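Local structure of DNA double-strand break repair nuclease NurA (Sulfolobus solfataricus, 2YGK) at residues A[101-104]-A[105-108]; A[154-158]-A[159-163]; A[172-175]-A[176-180]; A[298-301]-A[302-305]. The protein processes linear double-stranded DNA ends as a manganese-dependent nuclease and probably acts with the helicase HerA in double-strand break repair. One frame throughout, in Å; residues are numbered along the deposited sequence.

Contact 1 (A[101-104]-A[105-108]); sequences GNDA and QERI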
loop_
_atom_site.group_PDB
_atom_site.type_symbol
_atom_site.label_atom_id
_atom_site.label_comp_id
_atom_site.label_asym_id
_atom_site.label_seq_id
_atom_site.Cartn_x
_atom_site.Cartn_y
_atom_site.Cartn_z
ATOM N N GLY A 101 -9.223 3.336 10.726
ATOM C CA GLY A 101 -8.121 4.270 10.877
ATOM C C GLY A 101 -7.122 4.318 9.722
ATOM O O GLY A 101 -6.951 3.357 8.945
ATOM N N ASN A 102 -6.433 5.455 9.654
ATOM C CA ASN A 102 -5.502 5.787 8.576
ATOM C C ASN A 102 -4.169 5.049 8.695
ATOM O O ASN A 102 -3.447 4.899 7.696
ATOM C CB ASN A 102 -5.268 7.310 8.582
ATOM C CG ASN A 102 -4.622 7.824 7.310
ATOM O OD1 ASN A 102 -4.044 7.061 6.529
ATOM N ND2 ASN A 102 -4.712 9.138 7.098
ATOM N N ASP A 103 -3.828 4.591 9.901
ATOM C CA ASP A 103 -2.558 3.885 10.117
ATOM C C ASP A 103 -2.753 2.403 10.471
ATOM O O ASP A 103 -1.824 1.734 10.894
ATOM C CB ASP A 103 -1.736 4.624 11.174
ATOM C CG ASP A 103 -1.572 6.096 10.846
ATOM O OD1 ASP A 103 -1.147 6.401 9.708
ATOM O OD2 ASP A 103 -1.879 6.950 11.717
ATOM N N ALA A 104 -3.954 1.890 10.232
ATOM C CA ALA A 104 -4.302 0.501 10.523
ATOM C C ALA A 104 -3.394 -0.524 9.825
ATOM O O ALA A 104 -2.935 -1.487 10.455
ATOM C CB ALA A 104 -5.751 0.248 10.160
ATOM N N GLN A 105 -3.115 -0.325 8.540
ATOM C CA GLN A 105 -2.164 -1.217 7.856
ATOM C C GLN A 105 -0.758 -1.149 8.457
ATOM O O GLN A 105 -0.037 -2.130 8.473
ATOM C CB GLN A 105 -2.099 -0.925 6.347
ATOM C CG GLN A 105 -3.432 -1.170 5.616
ATOM C CD GLN A 105 -3.828 -2.626 5.598
ATOM O OE1 GLN A 105 -2.977 -3.520 5.563
ATOM N NE2 GLN A 105 -5.111 -2.874 5.614
ATOM N N GLU A 106 -0.376 0.018 8.943
ATOM C CA GLU A 106 0.944 0.196 9.497
ATOM C C GLU A 106 1.008 -0.438 10.909
ATOM O O GLU A 106 1.962 -1.175 11.240
ATOM C CB GLU A 106 1.303 1.684 9.515
ATOM C CG GLU A 106 2.799 1.897 9.406
ATOM C CD GLU A 106 3.280 3.223 9.949
ATOM O OE1 GLU A 106 2.505 4.211 9.912
ATOM O OE2 GLU A 106 4.458 3.255 10.402
ATOM N N ARG A 107 -0.028 -0.206 11.722
ATOM C CA ARG A 107 -0.069 -0.864 13.011
ATOM C C ARG A 107 -0.016 -2.376 12.842
ATOM O O ARG A 107 0.627 -3.053 13.637
ATOM C CB ARG A 107 -1.306 -0.488 13.836
ATOM C CG ARG A 107 -1.545 0.997 13.919
ATOM C CD ARG A 107 -2.368 1.425 15.104
ATOM N NE ARG A 107 -3.745 0.946 15.082
ATOM C CZ ARG A 107 -4.682 1.399 14.272
ATOM N NH1 ARG A 107 -4.394 2.343 13.374
ATOM N NH2 ARG A 107 -5.900 0.881 14.352
ATOM N N ILE A 108 -0.713 -2.915 11.841
ATOM C CA ILE A 108 -0.745 -4.352 11.682
ATOM C C ILE A 108 0.684 -4.817 11.431
ATOM O O ILE A 108 1.143 -5.784 12.046
ATOM C CB ILE A 108 -1.622 -4.825 10.526
ATOM C CG1 ILE A 108 -3.107 -4.644 10.858
ATOM C CG2 ILE A 108 -1.368 -6.299 10.227
ATOM C CD1 ILE A 108 -4.000 -4.557 9.611
HETATM O O HOH W 1 -3.824 1.909 6.617
HETATM O O HOH W 2 -1.359 2.669 7.343
HETATM O O HOH W 3 0.235 4.882 7.736
#
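R107 folds back over the start of its own helix and meets D103 and A104 at its root, through CB and CG, and again at its tip, through CZ and NH1. Its CB rests against the carbonyl oxygens of both residues, and CG comes closer, 3.1 Å from D103 O. Because CG stands beside the backbone N (chi1 -49°) and the chain bends at chi3 (-66°), the guanidinium turns back towards the N-terminal end of the helix. There CZ lies 3.9 Å from A104 CA, which sits over one face of the guanidinium group, and NH1 is 3.2 Å from A104 N; both nitrogens are donors, so this is packing, not a bond. F98 makes a cation-pi contact with the same side chain. Cutting R107 back to a methyl, as in an alanine, is likely to leave A104 and the F98 ring without the cation packed on them. The backbone is held at D103 O, which accepts a nearly straight bond from R107 N (2.8 Å, 169°) and a weak one from E106 N. One water links N102 O to Q105 N. Another donates to both D103 OD1 and E106 OE1, and probably eases the repulsion between these carboxylates, 4.3 Å apart. D103 occupies the N-cap position without a side-chain capping bond, so this is a helix N-terminus served by backbone carbonyls and water, where the loop after strand 85-98 enters helix 104-123.

Contact 2 (A[154-158]-A[159-163]); sequences LKLIR and NVDLN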
loop_
_atom_site.group_PDB
_atom_site.type_symbol
_atom_site.label_atom_id
_atom_site.label_comp_id
_atom_site.label_asym_id
_atom_site.label_seq_id
_atom_site.Cartn_x
_atom_site.Cartn_y
_atom_site.Cartn_z
ATOM N N LEU A 154 5.169 4.327 28.758
ATOM C CA LEU A 154 6.581 3.932 28.683
ATOM C C LEU A 154 6.863 2.612 29.408
ATOM O O LEU A 154 7.790 1.895 29.046
ATOM C CB LEU A 154 7.492 5.028 29.248
ATOM C CG LEU A 154 7.529 6.377 28.514
ATOM C CD1 LEU A 154 8.264 7.398 29.368
ATOM C CD2 LEU A 154 8.175 6.278 27.138
ATOM N N LYS A 155 6.069 2.289 30.423
ATOM C CA LYS A 155 6.240 1.027 31.150
ATOM C C LYS A 155 5.842 -0.196 30.321
ATOM O O LYS A 155 6.519 -1.227 30.373
ATOM C CB LYS A 155 5.444 1.041 32.470
ATOM C CG LYS A 155 6.094 1.834 33.584
ATOM C CD LYS A 155 5.206 1.866 34.816
ATOM C CE LYS A 155 5.644 2.941 35.803
ATOM N NZ LYS A 155 4.952 2.806 37.106
ATOM N N LEU A 156 4.734 -0.074 29.586
ATOM C CA LEU A 156 4.272 -1.101 28.642
ATOM C C LEU A 156 5.365 -1.500 27.636
ATOM O O LEU A 156 5.499 -2.671 27.271
ATOM C CB LEU A 156 3.038 -0.585 27.886
ATOM C CG LEU A 156 1.719 -0.422 28.698
ATOM C CD1 LEU A 156 0.713 0.435 27.873
ATOM C CD2 LEU A 156 1.071 -1.798 28.927
ATOM N N ILE A 157 6.115 -0.500 27.186
ATOM C CA ILE A 157 7.312 -0.708 26.396
ATOM C C ILE A 157 8.252 -1.625 27.168
ATOM O O ILE A 157 8.612 -2.701 26.682
ATOM C CB ILE A 157 8.045 0.643 26.099
ATOM C CG1 ILE A 157 7.177 1.578 25.245
ATOM C CG2 ILE A 157 9.392 0.416 25.430
ATOM C CD1 ILE A 157 6.789 1.026 23.903
ATOM N N ARG A 158 8.613 -1.195 28.379
ATOM C CA ARG A 158 9.610 -1.882 29.222
ATOM C C ARG A 158 9.241 -3.317 29.598
ATOM O O ARG A 158 10.134 -4.167 29.825
ATOM C CB ARG A 158 9.892 -1.076 30.507
ATOM C CG ARG A 158 10.781 0.163 30.307
ATOM C CD ARG A 158 10.803 1.090 31.541
ATOM N NE ARG A 158 10.868 2.503 31.153
ATOM C CZ ARG A 158 10.799 3.538 31.990
ATOM N NH1 ARG A 158 10.681 3.352 33.303
ATOM N NH2 ARG A 158 10.863 4.775 31.504
ATOM N N ASN A 159 7.936 -3.585 29.668
ATOM C CA ASN A 159 7.460 -4.895 30.081
ATOM C C ASN A 159 7.024 -5.759 28.917
ATOM O O ASN A 159 6.651 -6.912 29.112
ATOM C CB ASN A 159 6.317 -4.727 31.067
ATOM C CG ASN A 159 6.671 -3.780 32.184
ATOM O OD1 ASN A 159 7.775 -3.834 32.723
ATOM N ND2 ASN A 159 5.747 -2.895 32.530
ATOM N N VAL A 160 7.067 -5.185 27.715
ATOM C CA VAL A 160 6.791 -5.909 26.477
ATOM C C VAL A 160 5.368 -6.429 26.479
ATOM O O VAL A 160 5.121 -7.608 26.263
ATOM C CB VAL A 160 7.800 -7.074 26.252
ATOM C CG1 VAL A 160 7.542 -7.747 24.907
ATOM C CG2 VAL A 160 9.252 -6.569 26.351
ATOM N N ASP A 161 4.435 -5.520 26.715
ATOM C CA ASP A 161 3.032 -5.877 26.879
ATOM C C ASP A 161 2.253 -5.580 25.595
ATOM O O ASP A 161 1.663 -4.503 25.445
ATOM C CB ASP A 161 2.460 -5.102 28.077
ATOM C CG ASP A 161 1.080 -5.599 28.521
ATOM O OD1 ASP A 161 0.535 -6.553 27.906
ATOM O OD2 ASP A 161 0.544 -5.020 29.503
ATOM N N LEU A 162 2.257 -6.533 24.661
ATOM C CA LEU A 162 1.524 -6.356 23.398
ATOM C C LEU A 162 0.043 -6.173 23.651
ATOM O O LEU A 162 -0.548 -5.243 23.122
ATOM C CB LEU A 162 1.705 -7.539 22.455
ATOM C CG LEU A 162 2.991 -7.576 21.660
ATOM C CD1 LEU A 162 2.946 -8.781 20.754
ATOM C CD2 LEU A 162 3.186 -6.298 20.868
ATOM N N ASN A 163 -0.543 -7.064 24.454
ATOM C CA ASN A 163 -1.970 -6.975 24.808
ATOM C C ASN A 163 -2.341 -5.591 25.341
ATOM O O ASN A 163 -3.435 -5.094 25.073
ATOM C CB ASN A 163 -2.375 -8.055 25.834
ATOM C CG ASN A 163 -2.547 -9.443 25.208
ATOM O OD1 ASN A 163 -1.659 -9.941 24.504
ATOM N ND2 ASN A 163 -3.688 -10.078 25.480
#
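K155 O accepts the shortest sound bond here, from N159 N at 2.8 Å. The donor lies nearly on the line of the carbonyl, but its N-H points less directly, with an angle of 135° at the hydrogen. The N159 side chain crowds the same oxygen: a chi1 of -51° keeps its CG near its own amide nitrogen, which folds the side-chain amide back along the helix and sets CG 3.1 Å from K155 O. ND2 is also near, yet its hydrogens are poorly directed at the oxygen; the nearest side-chain atom of K155 to N159 ND2 is CB, at 3.9 Å. One residue on, V160 has positive phi (62°) and breaks the helix. Two bonds reach back from this turn: D161 N to L156 O, 3.1 Å long, nearly straight and in the carbonyl plane, and V160 N to I157 O, whose donor stands well above the carbonyl plane. Positive phi with two such bonds defines a Schellman motif, the C-terminal end of helix 151-159. D161 then serves as N-cap of helix 162-166, its OD1 weakly bonded to G164 N, so two helices meet with almost no linker. Its other carboxylate oxygen, OD2, lies 3.3 Å from L156 CD2, and D161 CB adds to this contact at 3.7 Å from the same methyl; the two side chains pass each other at a slant. V160 CG2 makes a looser approach to I157 O. I157, which is buried, packs on helix 171-193, and L162 touches both that helix and helix 104-123.

Contact 3 (A[172-175]-A[176-180]); sequences RKMR and DLLML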
loop_
_atom_site.group_PDB
_atom_site.type_symbol
_atom_site.label_atom_id
_atom_site.label_comp_id
_atom_site.label_asym_id
_atom_site.label_seq_id
_atom_site.Cartn_x
_atom_site.Cartn_y
_atom_site.Cartn_z
ATOM N N ARG A 172 -2.849 7.395 16.875
ATOM C CA ARG A 172 -1.490 7.897 16.625
ATOM C C ARG A 172 -0.552 7.355 17.693
ATOM O O ARG A 172 0.577 6.948 17.395
ATOM C CB ARG A 172 -1.436 9.431 16.613
ATOM C CG ARG A 172 -1.732 10.068 15.257
ATOM C CD ARG A 172 -1.422 11.573 15.258
ATOM N NE ARG A 172 -1.896 12.249 16.473
ATOM C CZ ARG A 172 -3.171 12.451 16.789
ATOM N NH1 ARG A 172 -4.148 12.038 15.991
ATOM N NH2 ARG A 172 -3.473 13.065 17.920
ATOM N N LYS A 173 -1.051 7.350 18.931
ATOM C CA LYS A 173 -0.330 6.778 20.052
ATOM C C LYS A 173 -0.085 5.282 19.906
ATOM O O LYS A 173 0.958 4.820 20.326
ATOM C CB LYS A 173 -1.042 7.069 21.375
ATOM C CG LYS A 173 -0.763 8.469 21.898
ATOM C CD LYS A 173 -1.392 8.702 23.262
ATOM C CE LYS A 173 -1.098 10.106 23.727
ATOM N NZ LYS A 173 -1.657 10.379 25.072
HETATM N N MSE A 174 -1.019 4.522 19.333
HETATM C CA MSE A 174 -0.768 3.087 19.145
HETATM C C MSE A 174 0.368 2.819 18.106
HETATM O O MSE A 174 1.338 2.106 18.387
HETATM C CB MSE A 174 -2.022 2.288 18.784
HETATM C CG MSE A 174 -1.673 0.795 18.726
HETATM SE SE MSE A 174 -3.015 -0.442 18.184
HETATM C CE MSE A 174 -2.270 -2.120 18.666
ATOM N N ARG A 175 0.238 3.397 16.918
ATOM C CA ARG A 175 1.292 3.296 15.940
ATOM C C ARG A 175 2.607 3.676 16.603
ATOM O O ARG A 175 3.582 2.957 16.464
ATOM C CB ARG A 175 1.032 4.176 14.727
ATOM C CG ARG A 175 2.286 4.447 13.867
ATOM C CD ARG A 175 2.054 5.563 12.868
ATOM N NE ARG A 175 1.476 6.732 13.539
ATOM C CZ ARG A 175 2.032 7.937 13.614
ATOM N NH1 ARG A 175 3.190 8.200 13.014
ATOM N NH2 ARG A 175 1.400 8.902 14.280
ATOM N N ASP A 176 2.623 4.791 17.325
ATOM C CA ASP A 176 3.862 5.317 17.904
ATOM C C ASP A 176 4.397 4.449 19.044
ATOM O O ASP A 176 5.601 4.209 19.118
ATOM C CB ASP A 176 3.702 6.782 18.340
ATOM C CG ASP A 176 3.820 7.756 17.169
ATOM O OD1 ASP A 176 3.894 7.305 16.001
ATOM O OD2 ASP A 176 3.867 8.977 17.415
ATOM N N LEU A 177 3.516 3.955 19.907
ATOM C CA LEU A 177 3.935 2.969 20.896
ATOM C C LEU A 177 4.513 1.712 20.273
ATOM O O LEU A 177 5.478 1.172 20.784
ATOM C CB LEU A 177 2.788 2.556 21.796
ATOM C CG LEU A 177 2.531 3.416 23.010
ATOM C CD1 LEU A 177 1.439 2.717 23.844
ATOM C CD2 LEU A 177 3.803 3.679 23.838
ATOM N N LEU A 178 3.912 1.225 19.192
ATOM C CA LEU A 178 4.435 0.024 18.521
ATOM C C LEU A 178 5.807 0.276 17.901
ATOM O O LEU A 178 6.661 -0.574 17.955
ATOM C CB LEU A 178 3.452 -0.510 17.486
ATOM C CG LEU A 178 2.258 -1.279 18.064
ATOM C CD1 LEU A 178 1.057 -1.400 17.080
ATOM C CD2 LEU A 178 2.706 -2.634 18.537
HETATM N N MSE A 179 6.008 1.456 17.329
HETATM C CA MSE A 179 7.306 1.833 16.798
HETATM C C MSE A 179 8.363 1.768 17.895
HETATM O O MSE A 179 9.420 1.156 17.715
HETATM C CB MSE A 179 7.249 3.239 16.209
HETATM C CG MSE A 179 6.505 3.297 14.901
HETATM SE SE MSE A 179 6.409 5.081 14.179
HETATM C CE MSE A 179 8.301 5.299 13.718
ATOM N N LEU A 180 8.070 2.391 19.033
ATOM C CA LEU A 180 8.971 2.347 20.186
ATOM C C LEU A 180 9.302 0.913 20.601
ATOM O O LEU A 180 10.473 0.557 20.744
ATOM C CB LEU A 180 8.381 3.095 21.383
ATOM C CG LEU A 180 8.956 4.478 21.702
ATOM C CD1 LEU A 180 8.377 4.980 23.017
ATOM C CD2 LEU A 180 10.485 4.467 21.790
#
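The guanidinium of R175 carries D176 OD1 over the centre of one face, 3.1 Å above the plane, while R172 CB lies in plane at its edge. This salt bridge, 3.2 Å from R175 NH1 to D176 OD1, therefore works by charge alone: the oxygen sits well out of the guanidinium plane and no N-H points at it. Guanidinium and carboxylate planes are 56° apart, and the two neighbouring side chains run side by side in the same direction. A chi1 of 162° turns R175 CG away from its own amide nitrogen, and a bend at chi3 then brings one face of the guanidinium over OD1. A weak, long ion pair joins R175 NE to D103. R172 O, which accepts the backbone bond from D176 N, also has D176 CG 3.3 Å away.

Beneath these groups runs regular alpha-helix, part of helix 171-193, with i to i+4 bonds; L177 N to K173 O is the shortest at 2.7 Å. Selenomethionine M174 extends its chain so that CE meets L178 CD1 at 3.8 Å, the two side chains crossing at a slant, and CG touches the same methyl. M174 also packs on R107 and I166, and L178 on L110 and I165. Elsewhere on the helix, L177 touches F149 and I157.

Contact 4 (A[298-301]-A[302-305]); sequences YPFP and LLKA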
loop_
_atom_site.group_PDB
_atom_site.type_symbol
_atom_site.label_atom_id
_atom_site.label_comp_id
_atom_site.label_asym_id
_atom_site.label_seq_id
_atom_site.Cartn_x
_atom_site.Cartn_y
_atom_site.Cartn_z
ATOM N N TYR A 298 19.849 -18.354 -1.755
ATOM C CA TYR A 298 19.161 -17.809 -0.578
ATOM C C TYR A 298 18.972 -18.810 0.573
ATOM O O TYR A 298 18.615 -19.973 0.343
ATOM C CB TYR A 298 17.780 -17.311 -1.010
ATOM C CG TYR A 298 17.042 -16.475 0.006
ATOM C CD1 TYR A 298 17.366 -15.155 0.186
ATOM C CD2 TYR A 298 16.030 -17.023 0.799
ATOM C CE1 TYR A 298 16.679 -14.357 1.124
ATOM C CE2 TYR A 298 15.346 -16.254 1.737
ATOM C CZ TYR A 298 15.678 -14.909 1.893
ATOM O OH TYR A 298 15.000 -14.086 2.786
ATOM N N PRO A 299 19.108 -18.334 1.829
ATOM C CA PRO A 299 19.100 -19.293 2.960
ATOM C C PRO A 299 17.758 -19.944 3.133
ATOM O O PRO A 299 16.781 -19.249 3.337
ATOM C CB PRO A 299 19.477 -18.438 4.195
ATOM C CG PRO A 299 20.061 -17.201 3.619
ATOM C CD PRO A 299 19.313 -16.957 2.309
ATOM N N PHE A 300 17.725 -21.280 3.056
ATOM C CA PHE A 300 16.487 -22.002 3.144
ATOM C C PHE A 300 15.723 -21.734 4.431
ATOM O O PHE A 300 14.513 -21.609 4.382
ATOM C CB PHE A 300 16.652 -23.507 2.940
ATOM C CG PHE A 300 15.332 -24.211 2.813
ATOM C CD1 PHE A 300 14.494 -23.922 1.758
ATOM C CD2 PHE A 300 14.875 -25.063 3.792
ATOM C CE1 PHE A 300 13.268 -24.505 1.654
ATOM C CE2 PHE A 300 13.648 -25.683 3.683
ATOM C CZ PHE A 300 12.839 -25.399 2.621
ATOM N N PRO A 301 16.405 -21.658 5.589
ATOM C CA PRO A 301 15.695 -21.359 6.820
ATOM C C PRO A 301 14.768 -20.143 6.730
ATOM O O PRO A 301 13.652 -20.169 7.242
ATOM C CB PRO A 301 16.851 -21.105 7.788
ATOM C CG PRO A 301 17.829 -22.141 7.396
ATOM C CD PRO A 301 17.789 -22.085 5.882
ATOM N N LEU A 302 15.222 -19.079 6.081
ATOM C CA LEU A 302 14.355 -17.953 5.865
ATOM C C LEU A 302 13.234 -18.287 4.888
ATOM O O LEU A 302 12.067 -18.059 5.171
ATOM C CB LEU A 302 15.148 -16.784 5.320
ATOM C CG LEU A 302 15.811 -15.973 6.411
ATOM C CD1 LEU A 302 16.587 -14.827 5.796
ATOM C CD2 LEU A 302 14.755 -15.444 7.357
ATOM N N LEU A 303 13.569 -18.797 3.715
ATOM C CA LEU A 303 12.523 -19.129 2.752
ATOM C C LEU A 303 11.404 -19.940 3.402
ATOM O O LEU A 303 10.246 -19.753 3.085
ATOM C CB LEU A 303 13.091 -19.869 1.546
ATOM C CG LEU A 303 12.059 -20.257 0.475
ATOM C CD1 LEU A 303 11.248 -19.046 0.027
ATOM C CD2 LEU A 303 12.711 -20.961 -0.753
ATOM N N LYS A 304 11.762 -20.818 4.317
ATOM C CA LYS A 304 10.806 -21.696 4.952
ATOM C C LYS A 304 9.998 -20.906 5.920
ATOM O O LYS A 304 8.778 -21.002 5.932
ATOM C CB LYS A 304 11.486 -22.846 5.711
ATOM C CG LYS A 304 10.475 -23.796 6.355
ATOM C CD LYS A 304 11.145 -24.669 7.451
ATOM C CE LYS A 304 10.095 -25.452 8.294
ATOM N NZ LYS A 304 8.929 -25.975 7.551
ATOM N N ALA A 305 10.675 -20.133 6.745
ATOM C CA ALA A 305 9.981 -19.285 7.697
ATOM C C ALA A 305 8.966 -18.447 6.944
ATOM O O ALA A 305 7.802 -18.348 7.340
ATOM C CB ALA A 305 10.951 -18.407 8.433
#
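With CG opposite the backbone N (chi1 -168°) and the ring turned by chi2 of 78°, Y298 swings its phenol over the first turn of the helix that follows. L302 meets it with its own CG directed away from the carbonyl carbon, and the two side chains cross at about a right angle. Y298 CE2 touches L302 CB at 3.6 Å, and further out Y298 OH lies 3.5 Å from L302 CD1, a contact of oxygen with methyl. L303 N lies at the ring edge, near its plane, and L303 CB adds a looser touch at CD2. On one face, offset toward the rim, sits P299 CD, 3.2 Å above the ring plane. Were the ring replaced by a leucine, K202 would probably lose its cation-pi partner and L302 CD1 its contact with the phenol oxygen. At the N-cap position P299 offers its carbonyl oxygen to L303 N in a bond of 171°, with a weak second one from L302 N. F300 O takes the next, from K304 N at 2.9 Å. The F300 ring has K304 CB over one face, 4.1 Å above the plane, and its CD1 approaches L303 CD2; the lysine runs on to a salt bridge with D308. This turn joins strand 298-299 to helix 300-309 and lies against the main sheet: Y298 packs on the manganese ligand D133 and A305 on the other, D58, while P301 and L302 touch A56 of strand 54-65, and F300 and P301 reach V86 of strand 85-98.

All four contacts are local and follow in series along the chain; none nests in or crosses another, and none closes a long loop. Contact 1 starts helix 104-123 after strand 85-98. Contact 2 turns the chain from helix 151-159 into helix 162-166, and contact 3 lies within helix 171-193, which ties the first two together: E106 OE1 approaches R175 CD at 3.3 Å, and I157 CD1 meets L180 CB at 3.6 Å. Contacts 1 and 2 do not touch, their nearest atoms being about 8 Å apart. Contact 4 opens helix 300-309 beside the manganese site, its centre about 30 Å from those of contacts 2 and 3.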